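Tetraacyldisaccharide 4'-kinase (Aquifex aeolicus, PDB 4EHX) transfers the gamma-phosphate of ATP to the 4'-position of a tetraacyldisaccharide 1-phosphate, forming lipid IVA in the lipid A pathway. Local coordinates at residues 83-87 / 88-92; 100-103 / 104-108; 5-8 / 9-13. One frame throughout, in Å; residues are numbered along the deposited sequence.

How the contacts relate
All three contacts are local, each within one continuous piece of chain. Contacts 1 and 2 are neighbours, with centres about 9 Å apart. The hairpin of 83-92 lies against the helix of 100-108: Leu90 CD1 is 3.6 Å from Tyr102 CD2, and Ser85 CB is 3.7 Å from Ala105 CB. Contact 2 is also the one nearest the predicted ATP site, because the side chain of Leu107 comes within about 4 Å of that of Thr52. Contact 3 stands apart at the N-terminal helix. Its nearest atoms are about 17 Å from contact 2 and about 25 Å from contact 1, which lies across the centre of the chain.

Contact 1. Residues 83-87 / 88-92; sequences IVSEY and GNLKV
Glu86 and Asn89 pair through two backbone hydrogen bonds. Glu86 N gives to Asn89 O at 2.9 Å, and Asn89 N returns to Glu86 O at 3.1 Å. The return bond is straight at its hydrogen (163°), but the donor stands well above the carbonyl plane of Glu86. Further along, Lys91 N donates to Val84 O at 2.8 Å. Ser85 and Leu90 form the non-hydrogen-bonded pair between these bonds. The Ser85 hydroxyl is swung toward the turn, opposite its own N (chi1 174°), and accepts a weak bond from Gly88 N.

The motif is a beta hairpin with a two-residue loop, a type I' turn from Glu86 to Asn89, with Tyr87 and Gly88 at its corners. The backbone angles of Gly88 would press a CB against Tyr87 O, so glycine suits the position. Along its other edge, strand 81-86 pairs with strand 112-116, where Val84 and Ser85 face Val113 in a classic beta bulge.

Apolar contact is made by Val84 CG1, 3.7 Å from Leu90 CD1, the two side chains running alongside each other. Val92 CG2 lies 4.1 Å from Val84 CG1, the two side chains crossing at about a right angle.

Water links the polar ends. One molecule donates to Glu86 OE1 at 2.6 Å and accepts from Asn89 ND2. Lys91 NZ lies 4.2 Å from Glu86 OE1, beyond a salt bridge. Tyr87 OH is hydrogen-bonded to Leu130 O.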
loop_
_atom_site.group_PDB
_atom_site.type_symbol
_atom_site.label_atom_id
_atom_site.label_comp_id
_atom_site.label_asym_id
_atom_site.label_seq_id
_atom_site.Cartn_x
_atom_site.Cartn_y
_atom_site.Cartn_z
ATOM N N ILE A 83 13.837 -10.967 5.828
ATOM C CA ILE A 83 13.789 -10.851 4.381
ATOM C C ILE A 83 12.605 -11.673 3.892
ATOM O O ILE A 83 12.572 -12.886 4.045
ATOM C CB ILE A 83 15.087 -11.336 3.705
ATOM C CG1 ILE A 83 16.246 -10.381 4.034
ATOM C CG2 ILE A 83 14.881 -11.455 2.180
ATOM C CD1 ILE A 83 17.627 -10.897 3.588
ATOM N N VAL A 84 11.613 -10.993 3.342
ATOM C CA VAL A 84 10.396 -11.640 2.864
ATOM C C VAL A 84 10.582 -12.123 1.427
ATOM O O VAL A 84 10.154 -13.219 1.052
ATOM C CB VAL A 84 9.234 -10.635 2.908
ATOM C CG1 VAL A 84 7.974 -11.229 2.263
ATOM C CG2 VAL A 84 8.976 -10.211 4.348
ATOM N N SER A 85 11.247 -11.304 0.620
ATOM C CA SER A 85 11.447 -11.678 -0.771
ATOM C C SER A 85 12.792 -11.183 -1.254
ATOM O O SER A 85 13.196 -10.078 -0.921
ATOM C CB SER A 85 10.350 -11.052 -1.630
ATOM O OG SER A 85 10.600 -11.284 -3.003
ATOM N N GLU A 86 13.463 -11.991 -2.069
ATOM C CA GLU A 86 14.715 -11.582 -2.676
ATOM C C GLU A 86 14.495 -11.370 -4.167
ATOM O O GLU A 86 14.413 -12.330 -4.943
ATOM C CB GLU A 86 15.800 -12.633 -2.426
ATOM C CG GLU A 86 17.100 -12.366 -3.174
ATOM C CD GLU A 86 18.138 -13.450 -2.940
ATOM O OE1 GLU A 86 17.764 -14.647 -2.965
ATOM O OE2 GLU A 86 19.325 -13.105 -2.733
ATOM N N TYR A 87 14.365 -10.107 -4.556
ATOM C CA TYR A 87 14.105 -9.740 -5.945
ATOM C C TYR A 87 13.010 -10.578 -6.605
ATOM O O TYR A 87 13.195 -11.119 -7.691
ATOM C CB TYR A 87 15.415 -9.751 -6.743
ATOM C CG TYR A 87 16.355 -8.729 -6.149
ATOM C CD1 TYR A 87 16.077 -7.370 -6.268
ATOM C CD2 TYR A 87 17.458 -9.116 -5.391
ATOM C CE1 TYR A 87 16.892 -6.411 -5.688
ATOM C CE2 TYR A 87 18.286 -8.160 -4.799
ATOM C CZ TYR A 87 17.997 -6.813 -4.966
ATOM O OH TYR A 87 18.807 -5.860 -4.401
ATOM N N GLY A 88 11.866 -10.674 -5.933
ATOM C CA GLY A 88 10.712 -11.334 -6.507
ATOM C C GLY A 88 10.496 -12.714 -5.937
ATOM O O GLY A 88 9.375 -13.211 -5.952
ATOM N N ASN A 89 11.558 -13.336 -5.426
ATOM C CA ASN A 89 11.449 -14.701 -4.907
ATOM C C ASN A 89 11.065 -14.743 -3.426
ATOM O O ASN A 89 11.871 -14.399 -2.565
ATOM C CB ASN A 89 12.752 -15.477 -5.132
ATOM C CG ASN A 89 13.071 -15.682 -6.604
ATOM O OD1 ASN A 89 12.174 -15.774 -7.440
ATOM N ND2 ASN A 89 14.356 -15.761 -6.925
ATOM N N LEU A 90 9.834 -15.157 -3.136
ATOM C CA LEU A 90 9.373 -15.260 -1.753
ATOM C C LEU A 90 10.236 -16.252 -0.967
ATOM O O LEU A 90 10.579 -17.332 -1.455
ATOM C CB LEU A 90 7.886 -15.654 -1.694
ATOM C CG LEU A 90 6.884 -14.486 -1.692
ATOM C CD1 LEU A 90 6.994 -13.645 -0.408
ATOM C CD2 LEU A 90 7.067 -13.601 -2.923
ATOM N N LYS A 91 10.604 -15.868 0.247
ATOM C CA LYS A 91 11.458 -16.697 1.085
ATOM C C LYS A 91 10.720 -17.187 2.327
ATOM O O LYS A 91 11.257 -17.977 3.094
ATOM C CB LYS A 91 12.709 -15.918 1.497
ATOM C CG LYS A 91 13.615 -15.583 0.317
ATOM C CD LYS A 91 14.045 -16.868 -0.374
ATOM C CE LYS A 91 14.652 -16.618 -1.738
ATOM N NZ LYS A 91 15.148 -17.904 -2.335
ATOM N N VAL A 92 9.498 -16.699 2.528
ATOM C CA VAL A 92 8.700 -17.084 3.687
ATOM C C VAL A 92 7.223 -17.141 3.311
ATOM O O VAL A 92 6.824 -16.628 2.270
ATOM C CB VAL A 92 8.860 -16.067 4.835
ATOM C CG1 VAL A 92 10.308 -16.006 5.301
ATOM C CG2 VAL A 92 8.389 -14.695 4.379
HETATM O O HOH W 1 16.444 -15.732 -4.946
HETATM O O HOH W 2 12.144 -13.956 -9.360
#

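Contact 2. Residues 100-103 / 104-108; sequences EPYL and MAKLL
Tyr102 and Lys106 sit one helical turn apart and extend side by side in the same direction. Four successive backbone carbonyls in this part of the helix are satisfied by the amides four residues on. Glu100 O accepts from Met104 N at 3.0 Å, and Pro101 O accepts from Ala105 N. Lys106 N gives to Tyr102 O, and Leu107 N gives to Leu103 O at 2.9 Å. The last bond is bent to 149° at its hydrogen. Beyond it, Leu108 N makes a weak bond back to Ala105 O, three residues earlier.

The aliphatic part of Lys106 packs against the tyrosine ring. Its CG lies 3.3 Å from Tyr102 CE1 and approaches the ring obliquely. Bends at chi2 (-57°) and chi3 (-63°) carry the lysine chain along the ring, with Lys106 CD 3.9 Å from Tyr102 OH. The polar ends share one partner outside the helix. Tyr102 OH is hydrogen-bonded to Gln286 NE2, and Lys106 NZ to Gln286 OE1, so both ends of one amide are engaged. With an alanine at Tyr102, Gln286 NE2 would probably lose its hydroxyl mate and the lysine chain the ring it lies along.

A second pair, Leu103 and Leu107, joins methyl to methyl: their CD1 atoms are 3.7 Å apart. Leu103 also touches Phe216 and Ile283.

Met104 and Leu107 reach helix 51-61, with Leu107 touching Thr52 of the predicted ATP site, while Ala105 meets the hairpin strands. The arrangement is a regular alpha-helical pattern of i to i+4 bonds, part of helix 99-107, beside helix 51-61, which follows the predicted P-loop in this P-loop kinase.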
loop_
_atom_site.group_PDB
_atom_site.type_symbol
_atom_site.label_atom_id
_atom_site.label_comp_id
_atom_site.label_asym_id
_atom_site.label_seq_id
_atom_site.Cartn_x
_atom_site.Cartn_y
_atom_site.Cartn_z
ATOM N N GLU A 100 0.620 -8.210 4.849
ATOM C CA GLU A 100 0.974 -6.990 4.112
ATOM C C GLU A 100 2.295 -7.070 3.330
ATOM O O GLU A 100 2.335 -6.768 2.126
ATOM C CB GLU A 100 1.010 -5.775 5.056
ATOM C CG GLU A 100 -0.106 -5.742 6.106
ATOM C CD GLU A 100 0.133 -6.693 7.281
ATOM O OE1 GLU A 100 1.171 -6.562 7.968
ATOM O OE2 GLU A 100 -0.724 -7.570 7.520
ATOM N N PRO A 101 3.396 -7.420 4.015
ATOM C CA PRO A 101 4.645 -7.558 3.251
ATOM C C PRO A 101 4.543 -8.700 2.232
ATOM O O PRO A 101 5.124 -8.598 1.155
ATOM C CB PRO A 101 5.683 -7.899 4.331
ATOM C CG PRO A 101 5.093 -7.360 5.616
ATOM C CD PRO A 101 3.609 -7.619 5.463
ATOM N N TYR A 102 3.835 -9.773 2.579
ATOM C CA TYR A 102 3.718 -10.904 1.658
ATOM C C TYR A 102 2.976 -10.481 0.390
ATOM O O TYR A 102 3.421 -10.753 -0.727
ATOM C CB TYR A 102 3.038 -12.116 2.314
ATOM C CG TYR A 102 3.036 -13.347 1.415
ATOM C CD1 TYR A 102 2.069 -13.510 0.424
ATOM C CD2 TYR A 102 4.020 -14.329 1.539
ATOM C CE1 TYR A 102 2.073 -14.635 -0.407
ATOM C CE2 TYR A 102 4.037 -15.448 0.712
ATOM C CZ TYR A 102 3.058 -15.594 -0.255
ATOM O OH TYR A 102 3.074 -16.697 -1.074
ATOM N N LEU A 103 1.844 -9.807 0.560
ATOM C CA LEU A 103 1.108 -9.307 -0.593
ATOM C C LEU A 103 1.966 -8.365 -1.437
ATOM O O LEU A 103 2.015 -8.478 -2.666
ATOM C CB LEU A 103 -0.180 -8.608 -0.147
ATOM C CG LEU A 103 -0.988 -7.911 -1.248
ATOM C CD1 LEU A 103 -1.334 -8.868 -2.400
ATOM C CD2 LEU A 103 -2.253 -7.278 -0.654
ATOM N N MET A 104 2.637 -7.418 -0.783
ATOM C CA MET A 104 3.534 -6.511 -1.508
ATOM C C MET A 104 4.551 -7.296 -2.332
ATOM O O MET A 104 4.805 -6.988 -3.492
ATOM C CB MET A 104 4.266 -5.588 -0.518
ATOM C CG MET A 104 4.982 -4.397 -1.153
ATOM S SD MET A 104 3.869 -3.021 -1.511
ATOM C CE MET A 104 2.817 -3.054 -0.071
ATOM N N ALA A 105 5.154 -8.308 -1.720
ATOM C CA ALA A 105 6.136 -9.127 -2.438
ATOM C C ALA A 105 5.533 -9.854 -3.648
ATOM O O ALA A 105 6.163 -9.965 -4.707
ATOM C CB ALA A 105 6.800 -10.121 -1.477
ATOM N N LYS A 106 4.310 -10.355 -3.504
ATOM C CA LYS A 106 3.687 -11.041 -4.631
ATOM C C LYS A 106 3.356 -10.044 -5.736
ATOM O O LYS A 106 3.393 -10.378 -6.916
ATOM C CB LYS A 106 2.428 -11.810 -4.201
ATOM C CG LYS A 106 2.678 -12.970 -3.246
ATOM C CD LYS A 106 3.668 -14.019 -3.791
ATOM C CE LYS A 106 3.160 -14.704 -5.028
ATOM N NZ LYS A 106 3.743 -16.093 -5.213
ATOM N N LEU A 107 3.048 -8.811 -5.353
ATOM C CA LEU A 107 2.746 -7.785 -6.354
ATOM C C LEU A 107 3.982 -7.175 -7.029
ATOM O O LEU A 107 3.836 -6.443 -8.005
ATOM C CB LEU A 107 1.878 -6.677 -5.749
ATOM C CG LEU A 107 0.485 -7.073 -5.266
ATOM C CD1 LEU A 107 -0.086 -5.963 -4.392
ATOM C CD2 LEU A 107 -0.408 -7.389 -6.481
ATOM N N LEU A 108 5.184 -7.476 -6.521
ATOM C CA LEU A 108 6.421 -6.923 -7.092
ATOM C C LEU A 108 7.470 -7.988 -7.434
ATOM O O LEU A 108 8.450 -8.155 -6.704
ATOM C CB LEU A 108 7.056 -5.921 -6.115
ATOM C CG LEU A 108 6.212 -4.772 -5.563
ATOM C CD1 LEU A 108 6.891 -4.167 -4.347
ATOM C CD2 LEU A 108 5.979 -3.727 -6.629
#

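Contact 3. Residues 5-8 / 9-13; sequences SLLP and FSYLY
The first turns of helix 7-25, entered from a short 3-10 segment, bring Leu6 and Leu7 against Phe9, Ser10 and Tyr11. Leu6 O takes two amides. Ser10 N donates to it at 3.2 Å, in the carbonyl plane, while Phe9 N gives a weak bond strongly bent to 125°. Regular helical bonds follow, from Tyr11 N to Leu7 O at 3.0 Å and from Leu12 N to Pro8 O.

The two aromatic rings meet the chain differently. Tyr11 lays one face of its ring over Leu7 O, which stands 3.3 Å from Tyr11 CD2 and toward the rim. Its CG is turned beside the backbone N (chi1 -60°), which brings the ring back over that earlier turn. Tyr11 CE2 also touches Leu7 CB at 4.2 Å. Phe9 instead has Leu6 O at its ring edge, and its CD2 meets Leu6 CD2 at 4.2 Å.

Phe9, Tyr11 and Leu12 lie on the surface, consistent with an enzyme that works at the membrane interface. Ser10, which is buried, has its OG hydrogen-bonded to Leu164 O and Ala167 N. Ser10 and Phe9 touch Pro166 and Leu7 touches Ala167, so the start of helix 7-25 rests on the loop after helix 157-160.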
loop_
_atom_site.group_PDB
_atom_site.type_symbol
_atom_site.label_atom_id
_atom_site.label_comp_id
_atom_site.label_asym_id
_atom_site.label_seq_id
_atom_site.Cartn_x
_atom_site.Cartn_y
_atom_site.Cartn_z
ATOM N N SER A 5 -18.595 10.960 21.285
ATOM C CA SER A 5 -18.055 10.451 22.548
ATOM C C SER A 5 -16.575 10.084 22.395
ATOM O O SER A 5 -15.890 9.819 23.382
ATOM C CB SER A 5 -18.871 9.265 23.090
ATOM O OG SER A 5 -18.631 8.073 22.359
ATOM N N LEU A 6 -16.086 10.095 21.156
ATOM C CA LEU A 6 -14.684 9.789 20.874
ATOM C C LEU A 6 -13.768 11.015 20.822
ATOM O O LEU A 6 -12.549 10.887 20.875
ATOM C CB LEU A 6 -14.563 9.012 19.571
ATOM C CG LEU A 6 -15.143 7.600 19.630
ATOM C CD1 LEU A 6 -14.974 6.916 18.291
ATOM C CD2 LEU A 6 -14.473 6.805 20.748
ATOM N N LEU A 7 -14.354 12.199 20.708
ATOM C CA LEU A 7 -13.573 13.423 20.565
ATOM C C LEU A 7 -12.554 13.685 21.693
ATOM O O LEU A 7 -11.479 14.233 21.430
ATOM C CB LEU A 7 -14.502 14.626 20.425
ATOM C CG LEU A 7 -15.115 14.831 19.045
ATOM C CD1 LEU A 7 -16.315 15.758 19.140
ATOM C CD2 LEU A 7 -14.077 15.364 18.071
ATOM N N PRO A 8 -12.895 13.327 22.949
ATOM C CA PRO A 8 -11.922 13.524 24.032
ATOM C C PRO A 8 -10.630 12.770 23.768
ATOM O O PRO A 8 -9.542 13.272 24.069
ATOM C CB PRO A 8 -12.637 12.931 25.250
ATOM C CG PRO A 8 -14.087 13.154 24.954
ATOM C CD PRO A 8 -14.207 12.908 23.471
ATOM N N PHE A 9 -10.750 11.571 23.208
ATOM C CA PHE A 9 -9.581 10.781 22.870
ATOM C C PHE A 9 -8.803 11.442 21.737
ATOM O O PHE A 9 -7.583 11.428 21.743
ATOM C CB PHE A 9 -9.989 9.351 22.510
ATOM C CG PHE A 9 -10.600 8.601 23.658
ATOM C CD1 PHE A 9 -9.802 8.120 24.689
ATOM C CD2 PHE A 9 -11.968 8.396 23.722
ATOM C CE1 PHE A 9 -10.358 7.440 25.759
ATOM C CE2 PHE A 9 -12.534 7.716 24.791
ATOM C CZ PHE A 9 -11.726 7.237 25.809
ATOM N N SER A 10 -9.519 12.034 20.781
ATOM C CA SER A 10 -8.877 12.757 19.683
ATOM C C SER A 10 -8.044 13.943 20.162
ATOM O O SER A 10 -6.938 14.154 19.684
ATOM C CB SER A 10 -9.913 13.246 18.677
ATOM O OG SER A 10 -10.515 12.151 18.016
ATOM N N TYR A 11 -8.588 14.739 21.078
ATOM C CA TYR A 11 -7.839 15.887 21.593
ATOM C C TYR A 11 -6.600 15.414 22.342
ATOM O O TYR A 11 -5.525 16.002 22.221
ATOM C CB TYR A 11 -8.706 16.737 22.526
ATOM C CG TYR A 11 -9.946 17.307 21.882
ATOM C CD1 TYR A 11 -9.927 17.803 20.576
ATOM C CD2 TYR A 11 -11.149 17.331 22.578
ATOM C CE1 TYR A 11 -11.089 18.318 19.996
ATOM C CE2 TYR A 11 -12.294 17.844 22.019
ATOM C CZ TYR A 11 -12.261 18.338 20.737
ATOM O OH TYR A 11 -13.426 18.834 20.210
ATOM N N LEU A 12 -6.744 14.348 23.121
ATOM C CA LEU A 12 -5.597 13.807 23.847
ATOM C C LEU A 12 -4.539 13.306 22.864
ATOM O O LEU A 12 -3.362 13.661 22.962
ATOM C CB LEU A 12 -6.031 12.681 24.783
ATOM C CG LEU A 12 -4.918 11.856 25.427
ATOM C CD1 LEU A 12 -4.131 12.704 26.411
ATOM C CD2 LEU A 12 -5.509 10.633 26.116
ATOM N N TYR A 13 -4.980 12.486 21.913
ATOM C CA TYR A 13 -4.118 11.942 20.879
ATOM C C TYR A 13 -3.380 13.044 20.120
ATOM O O TYR A 13 -2.206 12.885 19.764
ATOM C CB TYR A 13 -4.948 11.092 19.909
ATOM C CG TYR A 13 -4.140 10.395 18.848
ATOM C CD1 TYR A 13 -3.226 9.403 19.181
ATOM C CD2 TYR A 13 -4.305 10.714 17.507
ATOM C CE1 TYR A 13 -2.491 8.750 18.203
ATOM C CE2 TYR A 13 -3.573 10.076 16.523
ATOM C CZ TYR A 13 -2.666 9.095 16.875
ATOM O OH TYR A 13 -1.937 8.458 15.890
#